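Local structure of lipoprotein (Streptococcus pneumoniae, 3CX3) at residues E130-I135 with Q155-K160; Q162-K167 with T267-L272. The protein probably captures zinc at the pneumococcal cell surface and hands it to an ABC transporter, as a zinc-binding lipoprotein. One frame throughout, in Å; residues are numbered along the deposited sequence.

How the contacts relate
Both contacts use the long helix 147-173, and contact 2 takes up the turns just after those used in contact 1. In contact 1 (130-135 with 155-160) that helix packs against its neighbour in sequence, helix 125-142, with an apolar side that is buried and a glutamine-bearing side that is partly exposed. In contact 2 (162-167 with 267-272) it meets helix 268-281, about a hundred residues further along the chain, where the two segments touch through three buried leucines, Leu164, Leu269 and Leu272. Neither has a hydrogen bond across it. Phe157 and Lys160 of contact 1 touch Leu269 of contact 2, and Phe157 also packs on Tyr268, so the two continue into one another along the same helix.

Contact 1 (E130-I135 with Q155-K160); sequences EEAQII and QAFIKK
Gln133 and Gln155 mark the closest approach of the two backbones, with their CA atoms 7.6 Å apart. The helices carrying them run almost exactly antiparallel, at 174°, and their axes come within 8.9 Å of each other. On the buried side Ala132 offers only a methyl, and its CB rests 3.6 Å from CD2 of Phe157. The next ring atom, Phe157 CE2, is 4.0 Å from Ala132 CB, so the methyl sits obliquely to the ring, by its CD2-CE2 bond. Phe157 gets there with CG anti to its backbone N (chi1 -176°). Its ring also packs on Met23 and Glu26 of helix 18-28 and on Tyr268 and Leu269, and Met23 touches Ala132 as well.

This antiparallel pair is formed by helix 125-142 and the long helix 147-173. In zinc- and manganese-binding receptors of this family, a long helix of this kind spans the two lobes, each built on a parallel four-stranded sheet, and is thought to limit their relative motion. Nearer the surface the packing is looser. Ile158 points toward the opposite helix, and its CG2 lies 4.5 Å from CG of Gln133, a light contact between a branch methyl and a methylene of the glutamine side chain. The side chains of Gln133 and Gln155 come near each other at this partly exposed margin. Beside Ala132 on helix 125-142, Glu131 turns off the contact, and its OE2 is hydrogen-bonded to ND1 of His65.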
ATOM      1  N   GLU A 130      -0.328   2.351 -12.556  1.00 46.61           N
ATOM      2  CA  GLU A 130      -1.440   3.248 -12.890  1.00 46.64           C
ATOM      3  C   GLU A 130      -1.635   4.416 -11.912  1.00 46.08           C
ATOM      4  O   GLU A 130      -2.113   5.492 -12.311  1.00 46.20           O
ATOM      5  CB  GLU A 130      -2.767   2.523 -13.185  1.00 46.65           C
ATOM      6  CG  GLU A 130      -3.008   1.171 -12.555  1.00 47.09           C
ATOM      7  CD  GLU A 130      -3.928   0.296 -13.440  1.00 48.51           C
ATOM      8  OE1 GLU A 130      -3.437  -0.719 -14.014  1.00 45.99           O
ATOM      9  OE2 GLU A 130      -5.126   0.656 -13.584  1.00 46.72           O
ATOM     10  N   GLU A 131      -1.231   4.211 -10.659  1.00 44.78           N
ATOM     11  CA  GLU A 131      -1.433   5.210  -9.622  1.00 43.65           C
ATOM     12  C   GLU A 131      -0.369   6.283  -9.686  1.00 42.91           C
ATOM     13  O   GLU A 131      -0.638   7.439  -9.350  1.00 42.52           O
ATOM     14  CB  GLU A 131      -1.464   4.564  -8.238  1.00 43.54           C
ATOM     15  CG  GLU A 131      -2.225   5.401  -7.242  1.00 44.13           C
ATOM     16  CD  GLU A 131      -2.226   4.816  -5.864  1.00 47.13           C
ATOM     17  OE1 GLU A 131      -2.170   3.576  -5.737  1.00 48.74           O
ATOM     18  OE2 GLU A 131      -2.291   5.596  -4.893  1.00 48.52           O
ATOM     19  N   ALA A 132       0.833   5.884 -10.113  1.00 42.79           N
ATOM     20  CA  ALA A 132       1.938   6.796 -10.465  1.00 42.33           C
ATOM     21  C   ALA A 132       1.526   7.798 -11.534  1.00 42.47           C
ATOM     22  O   ALA A 132       1.774   8.995 -11.394  1.00 41.88           O
ATOM     23  CB  ALA A 132       3.118   5.991 -10.960  1.00 42.31           C
ATOM     24  N   GLN A 133       0.906   7.281 -12.602  1.00 42.62           N
ATOM     25  CA  GLN A 133       0.334   8.082 -13.699  1.00 42.97           C
ATOM     26  C   GLN A 133      -0.646   9.151 -13.220  1.00 42.11           C
ATOM     27  O   GLN A 133      -0.431  10.350 -13.444  1.00 41.67           O
ATOM     28  CB  GLN A 133      -0.388   7.174 -14.708  1.00 43.17           C
ATOM     29  CG  GLN A 133       0.386   6.862 -15.951  1.00 44.99           C
ATOM     30  CD  GLN A 133       0.194   7.915 -17.022  1.00 47.08           C
ATOM     31  OE1 GLN A 133       0.724   9.013 -16.913  1.00 45.99           O
ATOM     32  NE2 GLN A 133      -0.582   7.586 -18.061  1.00 47.23           N
ATOM     33  N   ILE A 134      -1.723   8.705 -12.572  1.00 41.21           N
ATOM     34  CA  ILE A 134      -2.722   9.614 -12.004  1.00 40.18           C
ATOM     35  C   ILE A 134      -2.014  10.722 -11.245  1.00 39.97           C
ATOM     36  O   ILE A 134      -2.354  11.893 -11.387  1.00 40.46           O
ATOM     37  CB  ILE A 134      -3.707   8.906 -11.048  1.00 39.47           C
ATOM     38  CG1 ILE A 134      -4.372   7.711 -11.746  1.00 39.23           C
ATOM     39  CG2 ILE A 134      -4.743   9.912 -10.555  1.00 39.28           C
ATOM     40  CD1 ILE A 134      -5.209   6.782 -10.848  1.00 36.77           C
ATOM     41  N   ILE A 135      -1.016  10.344 -10.459  1.00 39.90           N
ATOM     42  CA  ILE A 135      -0.274  11.302  -9.653  1.00 40.23           C
ATOM     43  C   ILE A 135       0.350  12.354 -10.554  1.00 40.45           C
ATOM     44  O   ILE A 135       0.119  13.562 -10.364  1.00 40.13           O
ATOM     45  CB  ILE A 135       0.777  10.604  -8.742  1.00 39.97           C
ATOM     46  CG1 ILE A 135       0.066   9.886  -7.584  1.00 39.34           C
ATOM     47  CG2 ILE A 135       1.824  11.601  -8.249  1.00 41.17           C
ATOM     48  CD1 ILE A 135       0.968   9.088  -6.648  1.00 36.27           C
ATOM     49  N   GLN A 155       6.767   7.558 -16.068  1.00 54.32           N
ATOM     50  CA  GLN A 155       6.965   6.697 -17.229  1.00 55.02           C
ATOM     51  C   GLN A 155       7.989   5.599 -17.022  1.00 54.44           C
ATOM     52  O   GLN A 155       7.782   4.439 -17.427  1.00 54.04           O
ATOM     53  CB  GLN A 155       7.358   7.538 -18.437  1.00 55.65           C
ATOM     54  CG  GLN A 155       6.676   7.078 -19.700  1.00 59.46           C
ATOM     55  CD  GLN A 155       5.287   6.544 -19.413  1.00 64.12           C
ATOM     56  OE1 GLN A 155       5.042   5.339 -19.522  1.00 66.21           O
ATOM     57  NE2 GLN A 155       4.378   7.431 -18.998  1.00 64.76           N
ATOM     58  N   ALA A 156       9.108   5.981 -16.411  1.00 53.57           N
ATOM     59  CA  ALA A 156      10.115   5.026 -16.000  1.00 52.33           C
ATOM     60  C   ALA A 156       9.472   4.097 -14.995  1.00 51.31           C
ATOM     61  O   ALA A 156       9.623   2.878 -15.085  1.00 51.90           O
ATOM     62  CB  ALA A 156      11.304   5.735 -15.362  1.00 52.64           C
ATOM     63  N   PHE A 157       8.738   4.675 -14.045  1.00 49.11           N
ATOM     64  CA  PHE A 157       8.214   3.906 -12.934  1.00 47.26           C
ATOM     65  C   PHE A 157       7.370   2.777 -13.518  1.00 47.36           C
ATOM     66  O   PHE A 157       7.696   1.596 -13.341  1.00 46.73           O
ATOM     67  CB  PHE A 157       7.433   4.815 -11.979  1.00 46.41           C
ATOM     68  CG  PHE A 157       6.916   4.128 -10.738  1.00 44.13           C
ATOM     69  CD1 PHE A 157       7.651   4.161  -9.547  1.00 43.38           C
ATOM     70  CD2 PHE A 157       5.685   3.486 -10.747  1.00 41.81           C
ATOM     71  CE1 PHE A 157       7.168   3.557  -8.392  1.00 43.09           C
ATOM     72  CE2 PHE A 157       5.183   2.866  -9.604  1.00 41.57           C
ATOM     73  CZ  PHE A 157       5.917   2.903  -8.418  1.00 43.77           C
ATOM     74  N   ILE A 158       6.336   3.140 -14.270  1.00 47.98           N
ATOM     75  CA  ILE A 158       5.444   2.137 -14.852  1.00 49.53           C
ATOM     76  C   ILE A 158       6.222   1.091 -15.635  1.00 50.64           C
ATOM     77  O   ILE A 158       5.840  -0.065 -15.641  1.00 50.85           O
ATOM     78  CB  ILE A 158       4.221   2.743 -15.663  1.00 49.01           C
ATOM     79  CG1 ILE A 158       4.402   2.648 -17.182  1.00 50.26           C
ATOM     80  CG2 ILE A 158       3.868   4.168 -15.208  1.00 48.78           C
ATOM     81  CD1 ILE A 158       3.634   1.483 -17.832  1.00 50.46           C
ATOM     82  N   LYS A 159       7.328   1.502 -16.255  1.00 53.47           N
ATOM     83  CA  LYS A 159       8.179   0.611 -17.058  1.00 55.88           C
ATOM     84  C   LYS A 159       8.901  -0.431 -16.212  1.00 56.76           C
ATOM     85  O   LYS A 159       8.946  -1.609 -16.571  1.00 57.15           O
ATOM     86  CB  LYS A 159       9.204   1.427 -17.840  1.00 56.44           C
ATOM     87  CG  LYS A 159      10.264   0.609 -18.574  1.00 59.01           C
ATOM     88  CD  LYS A 159      11.622   1.314 -18.553  1.00 63.54           C
ATOM     89  CE  LYS A 159      12.027   1.747 -17.133  1.00 65.56           C
ATOM     90  NZ  LYS A 159      13.472   1.486 -16.892  1.00 67.43           N
ATOM     91  N   LYS A 160       9.477   0.001 -15.094  1.00 57.44           N
ATOM     92  CA  LYS A 160      10.191  -0.923 -14.215  1.00 57.91           C
ATOM     93  C   LYS A 160       9.208  -1.678 -13.326  1.00 57.39           C
ATOM     94  O   LYS A 160       9.590  -2.611 -12.622  1.00 57.63           O
ATOM     95  CB  LYS A 160      11.305  -0.224 -13.407  1.00 58.36           C
ATOM     96  CG  LYS A 160      10.915   1.094 -12.728  1.00 60.79           C
ATOM     97  CD  LYS A 160      12.136   1.840 -12.195  1.00 63.42           C
ATOM     98  CE  LYS A 160      11.883   3.356 -12.073  1.00 64.81           C
ATOM     99  NZ  LYS A 160      10.891   3.750 -11.020  1.00 66.06           N
TER

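Contact 2 (Q162-K167 with T267-L272); sequences QELTKK and TYLENL
Leu164 reaches across from helix 147-173 and lays one methyl, CD2, against helix 268-281. Its CG stands anti to the backbone N (chi1 -177°), which extends the side chain outward toward that helix. There CD2 lies 3.6 Å from the backbone O of Leu269 and 4.0 Å from CD2 of the same residue. The two leucine side chains cross obliquely, meeting through single methyls. A turn further on, the branch carbon CG of Leu272 is 4.4 Å from Leu164 CD2, a looser touch.

Leu164 also touches Glu273 and Met276. Leu269, Leu272, Glu273 and Met276 are spaced i, i+3, i+4 and i+7, so Leu164 sits as a knob in a four-residue hole, in knobs-into-holes fashion. The packing ties the long helix between the lobes to the C-terminal helix of this probable zinc receptor. At the start of the latter, the extended side chain of Glu270 reaches toward Thr267, whose N donates to Glu270 OE2 over 2.9 Å. That bond is nearly straight, at 170°, but reaches the oxygen from above the carboxylate plane. The helix is further anchored where Tyr268 OH bonds the backbone O of Trp122.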
ATOM      1  N   GLN A 162       6.176  -2.876 -14.931  1.00 57.84           N
ATOM      2  CA  GLN A 162       5.792  -3.922 -15.883  1.00 59.74           C
ATOM      3  C   GLN A 162       6.876  -4.985 -15.987  1.00 59.63           C
ATOM      4  O   GLN A 162       6.574  -6.138 -16.268  1.00 59.79           O
ATOM      5  CB  GLN A 162       5.410  -3.352 -17.267  1.00 60.41           C
ATOM      6  CG  GLN A 162       4.576  -4.331 -18.190  1.00 64.65           C
ATOM      7  CD  GLN A 162       3.227  -3.740 -18.733  1.00 69.16           C
ATOM      8  OE1 GLN A 162       2.365  -4.478 -19.232  1.00 68.97           O
ATOM      9  NE2 GLN A 162       3.054  -2.418 -18.618  1.00 69.78           N
ATOM     10  N   GLU A 163       8.122  -4.588 -15.720  1.00 59.95           N
ATOM     11  CA  GLU A 163       9.273  -5.502 -15.742  1.00 60.28           C
ATOM     12  C   GLU A 163       9.331  -6.421 -14.526  1.00 59.26           C
ATOM     13  O   GLU A 163       9.704  -7.590 -14.637  1.00 59.50           O
ATOM     14  CB  GLU A 163      10.587  -4.727 -15.903  1.00 60.78           C
ATOM     15  CG  GLU A 163      10.824  -4.309 -17.338  1.00 64.11           C
ATOM     16  CD  GLU A 163      12.143  -3.605 -17.544  1.00 69.32           C
ATOM     17  OE1 GLU A 163      12.251  -2.411 -17.170  1.00 70.51           O
ATOM     18  OE2 GLU A 163      13.068  -4.237 -18.112  1.00 71.22           O
ATOM     19  N   LEU A 164       8.963  -5.879 -13.373  1.00 58.09           N
ATOM     20  CA  LEU A 164       8.802  -6.643 -12.146  1.00 56.47           C
ATOM     21  C   LEU A 164       7.741  -7.760 -12.317  1.00 55.85           C
ATOM     22  O   LEU A 164       7.982  -8.914 -11.939  1.00 55.60           O
ATOM     23  CB  LEU A 164       8.485  -5.671 -10.990  1.00 56.39           C
ATOM     24  CG  LEU A 164       8.311  -6.079  -9.516  1.00 56.08           C
ATOM     25  CD1 LEU A 164       9.192  -7.264  -9.129  1.00 56.38           C
ATOM     26  CD2 LEU A 164       8.582  -4.904  -8.588  1.00 55.16           C
ATOM     27  N   THR A 165       6.592  -7.417 -12.907  1.00 55.52           N
ATOM     28  CA  THR A 165       5.541  -8.395 -13.277  1.00 55.26           C
ATOM     29  C   THR A 165       6.064  -9.502 -14.193  1.00 55.52           C
ATOM     30  O   THR A 165       5.649 -10.651 -14.069  1.00 55.45           O
ATOM     31  CB  THR A 165       4.310  -7.724 -13.978  1.00 55.04           C
ATOM     32  OG1 THR A 165       3.744  -6.720 -13.134  1.00 55.28           O
ATOM     33  CG2 THR A 165       3.218  -8.743 -14.288  1.00 55.17           C
ATOM     34  N   LYS A 166       6.958  -9.137 -15.112  1.00 56.43           N
ATOM     35  CA  LYS A 166       7.578 -10.078 -16.061  1.00 57.75           C
ATOM     36  C   LYS A 166       8.604 -11.014 -15.428  1.00 58.43           C
ATOM     37  O   LYS A 166       8.583 -12.229 -15.663  1.00 58.35           O
ATOM     38  CB  LYS A 166       8.250  -9.334 -17.215  1.00 57.34           C
ATOM     39  CG  LYS A 166       7.487  -9.404 -18.499  1.00 58.20           C
ATOM     40  CD  LYS A 166       6.763  -8.121 -18.774  1.00 59.92           C
ATOM     41  CE  LYS A 166       6.784  -7.820 -20.261  1.00 61.36           C
ATOM     42  NZ  LYS A 166       8.171  -7.926 -20.825  1.00 60.78           N
ATOM     43  N   LYS A 167       9.515 -10.441 -14.646  1.00 59.11           N
ATOM     44  CA  LYS A 167      10.497 -11.225 -13.919  1.00 59.72           C
ATOM     45  C   LYS A 167       9.770 -12.270 -13.083  1.00 59.83           C
ATOM     46  O   LYS A 167      10.128 -13.446 -13.115  1.00 60.13           O
ATOM     47  CB  LYS A 167      11.367 -10.311 -13.050  1.00 59.84           C
ATOM     48  CG  LYS A 167      12.542 -10.969 -12.325  1.00 60.62           C
ATOM     49  CD  LYS A 167      13.414  -9.886 -11.691  1.00 61.96           C
ATOM     50  CE  LYS A 167      14.209 -10.411 -10.521  1.00 63.91           C
ATOM     51  NZ  LYS A 167      15.502 -10.971 -10.982  1.00 64.36           N
ATOM     52  N   THR A 267      14.112   2.011  -3.238  1.00 65.27           N
ATOM     53  CA  THR A 267      13.066   2.680  -4.007  1.00 61.99           C
ATOM     54  C   THR A 267      11.714   2.115  -3.542  1.00 59.56           C
ATOM     55  O   THR A 267      11.686   1.326  -2.605  1.00 59.10           O
ATOM     56  CB  THR A 267      13.332   2.440  -5.536  1.00 62.32           C
ATOM     57  OG1 THR A 267      13.237   3.669  -6.262  1.00 62.86           O
ATOM     58  CG2 THR A 267      12.382   1.457  -6.134  1.00 62.06           C
ATOM     59  N   TYR A 268      10.595   2.510  -4.148  1.00 56.76           N
ATOM     60  CA  TYR A 268       9.326   1.841  -3.818  1.00 54.28           C
ATOM     61  C   TYR A 268       9.307   0.448  -4.429  1.00 54.05           C
ATOM     62  O   TYR A 268       9.132  -0.549  -3.722  1.00 53.60           O
ATOM     63  CB  TYR A 268       8.098   2.630  -4.276  1.00 53.92           C
ATOM     64  CG  TYR A 268       6.819   1.869  -4.027  1.00 51.60           C
ATOM     65  CD1 TYR A 268       6.289   1.773  -2.750  1.00 49.39           C
ATOM     66  CD2 TYR A 268       6.156   1.223  -5.060  1.00 50.20           C
ATOM     67  CE1 TYR A 268       5.136   1.057  -2.504  1.00 48.28           C
ATOM     68  CE2 TYR A 268       4.985   0.507  -4.818  1.00 49.31           C
ATOM     69  CZ  TYR A 268       4.487   0.434  -3.536  1.00 47.41           C
ATOM     70  OH  TYR A 268       3.349  -0.277  -3.276  1.00 45.53           O
ATOM     71  N   LEU A 269       9.506   0.393  -5.746  1.00 54.17           N
ATOM     72  CA  LEU A 269       9.507  -0.853  -6.491  1.00 54.69           C
ATOM     73  C   LEU A 269      10.561  -1.849  -6.007  1.00 54.74           C
ATOM     74  O   LEU A 269      10.336  -3.066  -6.034  1.00 54.85           O
ATOM     75  CB  LEU A 269       9.644  -0.577  -7.981  1.00 54.84           C
ATOM     76  CG  LEU A 269       8.330  -0.099  -8.606  1.00 56.25           C
ATOM     77  CD1 LEU A 269       8.517   0.245 -10.073  1.00 57.25           C
ATOM     78  CD2 LEU A 269       7.211  -1.135  -8.425  1.00 57.02           C
ATOM     79  N   GLU A 270      11.691  -1.326  -5.544  1.00 54.84           N
ATOM     80  CA  GLU A 270      12.724  -2.125  -4.902  1.00 54.96           C
ATOM     81  C   GLU A 270      12.222  -2.827  -3.631  1.00 53.90           C
ATOM     82  O   GLU A 270      12.574  -3.987  -3.402  1.00 54.13           O
ATOM     83  CB  GLU A 270      13.961  -1.269  -4.629  1.00 55.83           C
ATOM     84  CG  GLU A 270      14.715  -0.928  -5.908  1.00 59.72           C
ATOM     85  CD  GLU A 270      15.939  -0.062  -5.709  1.00 65.08           C
ATOM     86  OE1 GLU A 270      16.664   0.123  -6.708  1.00 67.35           O
ATOM     87  OE2 GLU A 270      16.186   0.437  -4.583  1.00 66.51           O
ATOM     88  N   ASN A 271      11.398  -2.138  -2.825  1.00 51.94           N
ATOM     89  CA  ASN A 271      10.751  -2.745  -1.642  1.00 50.38           C
ATOM     90  C   ASN A 271       9.603  -3.710  -1.979  1.00 49.71           C
ATOM     91  O   ASN A 271       9.432  -4.757  -1.316  1.00 49.23           O
ATOM     92  CB  ASN A 271      10.209  -1.674  -0.684  1.00 50.43           C
ATOM     93  CG  ASN A 271      11.284  -1.022   0.162  1.00 49.46           C
ATOM     94  OD1 ASN A 271      11.928  -1.661   1.001  1.00 48.86           O
ATOM     95  ND2 ASN A 271      11.446   0.279  -0.021  1.00 48.81           N
ATOM     96  N   LEU A 272       8.792  -3.336  -2.976  1.00 48.85           N
ATOM     97  CA  LEU A 272       7.769  -4.235  -3.500  1.00 48.50           C
ATOM     98  C   LEU A 272       8.437  -5.530  -3.953  1.00 49.77           C
ATOM     99  O   LEU A 272       8.080  -6.617  -3.486  1.00 49.62           O
ATOM    100  CB  LEU A 272       6.979  -3.572  -4.640  1.00 47.83           C
ATOM    101  CG  LEU A 272       5.784  -4.274  -5.303  1.00 45.84           C
ATOM    102  CD1 LEU A 272       4.759  -4.844  -4.325  1.00 43.40           C
ATOM    103  CD2 LEU A 272       5.110  -3.315  -6.233  1.00 45.98           C
TER